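Local coordinates for 4-alpha-glucanotransferase (Streptococcus agalactiae, PDB 6M6T), which is an amylomaltase, a TIM-barrel protein of the 4-alpha-glucanotransferase family, and holds bound glycan ligands in pockets of its chain, at residues L335-Y347 / L356-F369. Numbering follows the deposited sequence.
Sequences LGDLPIIAENLGY and LAGTGFPGMKIMEF. With AC1 (4,6-dideoxy-4-{[(1S,4R,5S,6S)-4,5,6-trihydroxy-3-(hydroxymethyl)cyclohex-2-en-1-yl]amino}-alpha-D-glucopyranose), chain J; GLC (alpha-D-glucopyranose), chain B.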
loop_
_atom_site.group_PDB
_atom_site.type_symbol
_atom_site.label_atom_id
_atom_site.label_comp_id
_atom_site.label_asym_id
_atom_site.label_seq_id
_atom_site.Cartn_x
_atom_site.Cartn_y
_atom_site.Cartn_z
ATOM N N LEU A 335 9.546 -8.842 -19.519
ATOM C CA LEU A 335 8.392 -9.353 -18.799
ATOM C C LEU A 335 7.128 -9.451 -19.645
ATOM O O LEU A 335 6.130 -10.003 -19.162
ATOM C CB LEU A 335 8.117 -8.465 -17.581
ATOM C CG LEU A 335 9.147 -8.610 -16.471
ATOM C CD1 LEU A 335 8.767 -7.802 -15.233
ATOM C CD2 LEU A 335 9.254 -10.069 -16.155
ATOM N N GLY A 336 7.148 -8.962 -20.899
ATOM C CA GLY A 336 5.940 -8.738 -21.677
ATOM C C GLY A 336 5.254 -7.449 -21.254
ATOM O O GLY A 336 5.766 -6.700 -20.423
ATOM N N ASP A 337 4.078 -7.183 -21.832
ATOM C CA ASP A 337 3.221 -6.108 -21.323
ATOM C C ASP A 337 2.480 -6.603 -20.074
ATOM O O ASP A 337 2.211 -7.801 -19.933
ATOM C CB ASP A 337 2.260 -5.607 -22.418
ATOM C CG ASP A 337 1.317 -6.696 -22.958
ATOM O OD1 ASP A 337 0.640 -7.385 -22.156
ATOM O OD2 ASP A 337 1.255 -6.860 -24.208
ATOM N N LEU A 338 2.225 -5.707 -19.119
ATOM C CA LEU A 338 1.767 -6.166 -17.804
ATOM C C LEU A 338 0.650 -5.296 -17.249
ATOM O O LEU A 338 0.604 -4.089 -17.516
ATOM C CB LEU A 338 2.910 -6.196 -16.776
ATOM C CG LEU A 338 4.189 -6.935 -17.142
ATOM C CD1 LEU A 338 5.313 -6.519 -16.190
ATOM C CD2 LEU A 338 3.966 -8.449 -17.156
ATOM N N PRO A 339 -0.247 -5.878 -16.424
ATOM C CA PRO A 339 -1.345 -5.084 -15.854
ATOM C C PRO A 339 -0.902 -4.052 -14.829
ATOM O O PRO A 339 -1.161 -4.235 -13.633
ATOM C CB PRO A 339 -2.222 -6.142 -15.184
ATOM C CG PRO A 339 -1.270 -7.216 -14.796
ATOM C CD PRO A 339 -0.227 -7.252 -15.879
ATOM N N ILE A 340 -0.252 -2.970 -15.268
ATOM C CA ILE A 340 0.146 -1.893 -14.365
ATOM C C ILE A 340 -0.817 -0.729 -14.520
ATOM O O ILE A 340 -1.229 -0.389 -15.642
ATOM C CB ILE A 340 1.588 -1.418 -14.629
ATOM C CG1 ILE A 340 2.528 -2.591 -14.904
ATOM C CG2 ILE A 340 2.086 -0.570 -13.461
ATOM C CD1 ILE A 340 2.453 -3.696 -13.910
ATOM N N ILE A 341 -1.163 -0.089 -13.406
ATOM C CA ILE A 341 -1.766 1.234 -13.447
ATOM C C ILE A 341 -0.801 2.196 -12.787
ATOM O O ILE A 341 -0.122 1.843 -11.812
ATOM C CB ILE A 341 -3.158 1.281 -12.794
ATOM C CG1 ILE A 341 -3.054 1.135 -11.284
ATOM C CG2 ILE A 341 -4.065 0.213 -13.394
ATOM C CD1 ILE A 341 -4.399 1.129 -10.588
ATOM N N ALA A 342 -0.705 3.396 -13.353
ATOM C CA ALA A 342 0.291 4.383 -12.966
ATOM C C ALA A 342 -0.360 5.503 -12.171
ATOM O O ALA A 342 -1.343 6.103 -12.617
ATOM C CB ALA A 342 0.980 4.951 -14.201
ATOM N N GLU A 343 0.198 5.789 -11.005
ATOM C CA GLU A 343 -0.292 6.861 -10.141
ATOM C C GLU A 343 0.459 8.135 -10.514
ATOM O O GLU A 343 1.576 8.366 -10.052
ATOM C CB GLU A 343 -0.089 6.483 -8.674
ATOM C CG GLU A 343 -0.940 7.268 -7.684
ATOM C CD GLU A 343 -0.207 8.484 -7.112
ATOM O OE1 GLU A 343 -0.619 9.619 -7.409
ATOM O OE2 GLU A 343 0.780 8.325 -6.353
ATOM N N ASN A 344 -0.149 8.985 -11.341
ATOM C CA ASN A 344 0.601 10.120 -11.875
ATOM C C ASN A 344 0.078 11.460 -11.378
ATOM O O ASN A 344 -0.065 12.408 -12.155
ATOM C CB ASN A 344 0.592 10.081 -13.403
ATOM C CG ASN A 344 -0.805 10.138 -13.983
ATOM O OD1 ASN A 344 -1.773 9.686 -13.371
ATOM N ND2 ASN A 344 -0.915 10.698 -15.173
ATOM N N LEU A 345 -0.196 11.560 -10.086
ATOM C CA LEU A 345 -0.741 12.779 -9.515
ATOM C C LEU A 345 0.375 13.748 -9.158
ATOM O O LEU A 345 1.380 13.358 -8.561
ATOM C CB LEU A 345 -1.577 12.454 -8.283
ATOM C CG LEU A 345 -2.918 11.839 -8.691
ATOM C CD1 LEU A 345 -3.344 10.793 -7.682
ATOM C CD2 LEU A 345 -3.995 12.926 -8.855
ATOM N N GLY A 346 0.204 15.000 -9.543
ATOM C CA GLY A 346 1.110 16.059 -9.118
ATOM C C GLY A 346 2.258 16.288 -10.080
ATOM O O GLY A 346 2.716 15.384 -10.779
ATOM N N TYR A 347 2.714 17.545 -10.121
ATOM C CA TYR A 347 4.004 17.914 -10.707
ATOM C C TYR A 347 4.142 17.369 -12.117
ATOM O O TYR A 347 5.229 16.986 -12.558
ATOM C CB TYR A 347 5.167 17.450 -9.818
ATOM C CG TYR A 347 4.955 17.786 -8.351
ATOM C CD1 TYR A 347 5.290 19.035 -7.848
ATOM C CD2 TYR A 347 4.393 16.865 -7.480
ATOM C CE1 TYR A 347 5.074 19.348 -6.528
ATOM C CE2 TYR A 347 4.166 17.176 -6.176
ATOM C CZ TYR A 347 4.511 18.407 -5.698
ATOM O OH TYR A 347 4.291 18.697 -4.378
ATOM N N LEU A 356 3.961 8.236 -19.557
ATOM C CA LEU A 356 2.668 7.559 -19.622
ATOM C C LEU A 356 2.363 7.097 -21.044
ATOM O O LEU A 356 2.233 5.897 -21.292
ATOM C CB LEU A 356 1.545 8.442 -19.070
ATOM C CG LEU A 356 0.458 7.602 -18.365
ATOM C CD1 LEU A 356 1.075 6.482 -17.568
ATOM C CD2 LEU A 356 -0.437 8.420 -17.442
ATOM N N ALA A 357 2.294 8.031 -22.003
ATOM C CA ALA A 357 1.968 7.649 -23.377
ATOM C C ALA A 357 2.819 6.470 -23.865
ATOM O O ALA A 357 2.306 5.538 -24.509
ATOM C CB ALA A 357 2.136 8.852 -24.298
ATOM N N GLY A 358 4.115 6.476 -23.542
ATOM C CA GLY A 358 4.967 5.366 -23.921
ATOM C C GLY A 358 4.591 4.050 -23.265
ATOM O O GLY A 358 4.816 2.984 -23.844
ATOM N N THR A 359 4.044 4.087 -22.044
ATOM C CA THR A 359 3.631 2.799 -21.471
ATOM C C THR A 359 2.235 2.364 -21.916
ATOM O O THR A 359 1.978 1.161 -22.034
ATOM C CB THR A 359 3.672 2.820 -19.942
ATOM O OG1 THR A 359 2.723 3.767 -19.432
ATOM C CG2 THR A 359 5.042 3.173 -19.449
ATOM N N GLY A 360 1.323 3.304 -22.171
ATOM C CA GLY A 360 -0.057 2.928 -22.382
ATOM C C GLY A 360 -0.785 2.423 -21.151
ATOM O O GLY A 360 -1.946 2.010 -21.267
ATOM N N PHE A 361 -0.144 2.437 -19.976
ATOM C CA PHE A 361 -0.842 2.133 -18.740
ATOM C C PHE A 361 -1.935 3.164 -18.495
ATOM O O PHE A 361 -1.788 4.330 -18.864
ATOM C CB PHE A 361 0.089 2.172 -17.527
ATOM C CG PHE A 361 1.263 1.239 -17.593
ATOM C CD1 PHE A 361 1.140 -0.033 -18.145
ATOM C CD2 PHE A 361 2.488 1.631 -17.047
ATOM C CE1 PHE A 361 2.224 -0.892 -18.182
ATOM C CE2 PHE A 361 3.574 0.793 -17.092
ATOM C CZ PHE A 361 3.442 -0.476 -17.664
ATOM N N PRO A 362 -3.028 2.775 -17.851
ATOM C CA PRO A 362 -3.934 3.788 -17.303
ATOM C C PRO A 362 -3.259 4.659 -16.250
ATOM O O PRO A 362 -2.409 4.217 -15.474
ATOM C CB PRO A 362 -5.081 2.964 -16.698
ATOM C CG PRO A 362 -4.845 1.530 -17.117
ATOM C CD PRO A 362 -3.715 1.491 -18.085
ATOM N N GLY A 363 -3.661 5.925 -16.232
ATOM C CA GLY A 363 -3.340 6.825 -15.156
ATOM C C GLY A 363 -4.570 7.172 -14.340
ATOM O O GLY A 363 -5.658 6.647 -14.550
ATOM N N MET A 364 -4.378 8.098 -13.414
ATOM C CA MET A 364 -5.390 8.371 -12.411
ATOM C C MET A 364 -6.140 9.666 -12.703
ATOM O O MET A 364 -5.688 10.523 -13.469
ATOM C CB MET A 364 -4.753 8.426 -11.022
ATOM C CG MET A 364 -4.097 7.111 -10.612
ATOM S SD MET A 364 -4.247 6.796 -8.848
ATOM C CE MET A 364 -3.989 5.017 -8.796
ATOM N N LYS A 365 -7.321 9.778 -12.087
ATOM C CA LYS A 365 -8.153 10.983 -12.086
ATOM C C LYS A 365 -8.815 11.050 -10.713
ATOM O O LYS A 365 -9.610 10.173 -10.355
ATOM C CB LYS A 365 -9.204 10.969 -13.208
ATOM C CG LYS A 365 -8.663 11.256 -14.627
ATOM C CD LYS A 365 -8.077 12.678 -14.761
ATOM C CE LYS A 365 -7.310 12.884 -16.076
ATOM N NZ LYS A 365 -7.921 12.120 -17.219
ATOM N N ILE A 366 -8.465 12.061 -9.929
ATOM C CA ILE A 366 -8.969 12.197 -8.570
ATOM C C ILE A 366 -9.976 13.335 -8.591
ATOM O O ILE A 366 -9.603 14.511 -8.577
ATOM C CB ILE A 366 -7.843 12.438 -7.555
ATOM C CG1 ILE A 366 -6.943 11.202 -7.470
ATOM C CG2 ILE A 366 -8.408 12.791 -6.163
ATOM C CD1 ILE A 366 -6.236 11.034 -6.120
ATOM N N MET A 367 -11.260 12.988 -8.607
ATOM C CA MET A 367 -12.289 13.998 -8.821
ATOM C C MET A 367 -12.280 15.090 -7.767
ATOM O O MET A 367 -12.881 16.148 -7.989
ATOM C CB MET A 367 -13.665 13.364 -8.819
ATOM C CG MET A 367 -14.704 14.045 -9.704
ATOM S SD MET A 367 -16.172 12.989 -9.707
ATOM C CE MET A 367 -15.492 11.536 -8.923
ATOM N N GLU A 368 -11.651 14.854 -6.615
ATOM C CA GLU A 368 -11.694 15.853 -5.559
ATOM C C GLU A 368 -10.816 17.046 -5.864
ATOM O O GLU A 368 -11.080 18.130 -5.345
ATOM C CB GLU A 368 -11.306 15.233 -4.219
ATOM C CG GLU A 368 -12.513 14.793 -3.434
ATOM C CD GLU A 368 -12.166 13.942 -2.237
ATOM O OE1 GLU A 368 -11.265 14.339 -1.469
ATOM O OE2 GLU A 368 -12.798 12.875 -2.064
ATOM N N PHE A 369 -9.803 16.874 -6.704
ATOM C CA PHE A 369 -8.954 17.965 -7.158
ATOM C C PHE A 369 -9.588 18.798 -8.268
ATOM O O PHE A 369 -8.969 19.769 -8.724
ATOM C CB PHE A 369 -7.627 17.415 -7.687
ATOM C CG PHE A 369 -6.813 16.664 -6.672
ATOM C CD1 PHE A 369 -6.685 17.128 -5.374
ATOM C CD2 PHE A 369 -6.135 15.505 -7.039
ATOM C CE1 PHE A 369 -5.912 16.445 -4.461
ATOM C CE2 PHE A 369 -5.373 14.822 -6.127
ATOM C CZ PHE A 369 -5.260 15.295 -4.834
HETATM C C1 AC1 J . -1.389 18.220 -5.065
HETATM O O2 AC1 J . 0.533 19.486 -4.294
HETATM C C2 AC1 J . -0.202 18.264 -4.102
HETATM C C4A AC1 J . 1.984 11.318 -4.219
HETATM C C3 AC1 J . 0.725 17.130 -4.425
HETATM O O3 AC1 J . 1.810 17.216 -3.509
HETATM C C4 AC1 J . -0.005 15.796 -4.265
HETATM N N4A AC1 J . 0.827 14.668 -4.690
HETATM C C5 AC1 J . -1.248 15.756 -5.130
HETATM O O5 AC1 J . -2.097 16.926 -4.900
HETATM C C6 AC1 J . -1.983 14.431 -4.839
HETATM C C1B AC1 J . 1.769 14.160 -3.682
HETATM C C2B AC1 J . 2.888 13.532 -4.451
HETATM O O2B AC1 J . 3.336 14.503 -5.398
HETATM C C3B AC1 J . 2.343 12.353 -5.213
HETATM O O3B AC1 J . 3.352 11.783 -6.034
HETATM O O4 AC1 J . 1.368 10.209 -4.907
HETATM C C5B AC1 J . 1.162 11.849 -3.210
HETATM C C7B AC1 J . 1.108 13.212 -2.912
HETATM C C6B AC1 J . 0.363 10.878 -2.367
HETATM O O6B AC1 J . 0.075 9.755 -3.204
HETATM C C1 GLC B . -2.880 19.778 -9.939
HETATM C C2 GLC B . -2.406 18.300 -9.709
HETATM C C3 GLC B . -2.429 17.937 -8.211
HETATM C C4 GLC B . -1.410 18.921 -7.604
HETATM C C5 GLC B . -2.083 20.320 -7.650
HETATM C C6 GLC B . -1.351 21.339 -6.760
HETATM O O1 GLC B . -4.288 19.911 -9.686
HETATM O O2 GLC B . -3.168 17.343 -10.487
HETATM O O3 GLC B . -2.066 16.558 -8.037
HETATM O O4 GLC B . -0.782 18.519 -6.331
HETATM O O5 GLC B . -2.130 20.717 -9.086
HETATM O O6 GLC B . -2.264 22.202 -6.063
#
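Ala-342 N donates to Pro-362 O in a backbone hydrogen bond of 2.8 Å. It ties together strands 340-342 and 363-366, the two outer strands of the eight-stranded parallel sheet, whose meeting closes the TIM barrel; their short axes run the same way at 48°, and a right-handed beta-alpha-beta crossover through helix 350-359 links them. In the return direction, Gly-363 CA makes a CA-H...O contact of 3.3 Å with Ala-342 O. Past the end of strand 340-342, the side chain of Asn-344 takes over the pairing: Asn-344 OD1 accepts the N-H of Met-364 in a straight bond of 3.1 Å, the donor tilted 20° from the amide carbonyl plane. A chi1 of 60°, which puts CG between the backbone N and the carbonyl carbon, turns the amide to this bond, while the methyl CD2 of Leu-356 packs against Asn-344 ND2.

At the other end Phe-361 is sandwiched. Ile-340 CB sits over the ring centre, 3.6 Å from the centroid of Phe-361 in a CH-pi contact, and Thr-359 CB covers the opposite face nearer the rim. Thr-359 OG1 donates to Leu-356 O while accepting from Phe-361 N, an ST turn just after helix 350-359.

Toward the ligand pocket, the bent chain of Met-364 brings SD to Glu-343 CG at 3.5 Å. The Glu-343 carboxyl group lies beside AC1 O4, and its OE2 accepts from the backbone N of His-297. Leu-345 places CD1 on Ile-366 and CD2 at the ring edge of Phe-369, 3.6 Å from CE2. On the sugar side Tyr-347 OH accepts a hydrogen bond from AC1 O3, and Phe-369 CZ comes within 3.4 Å of AC1 C6.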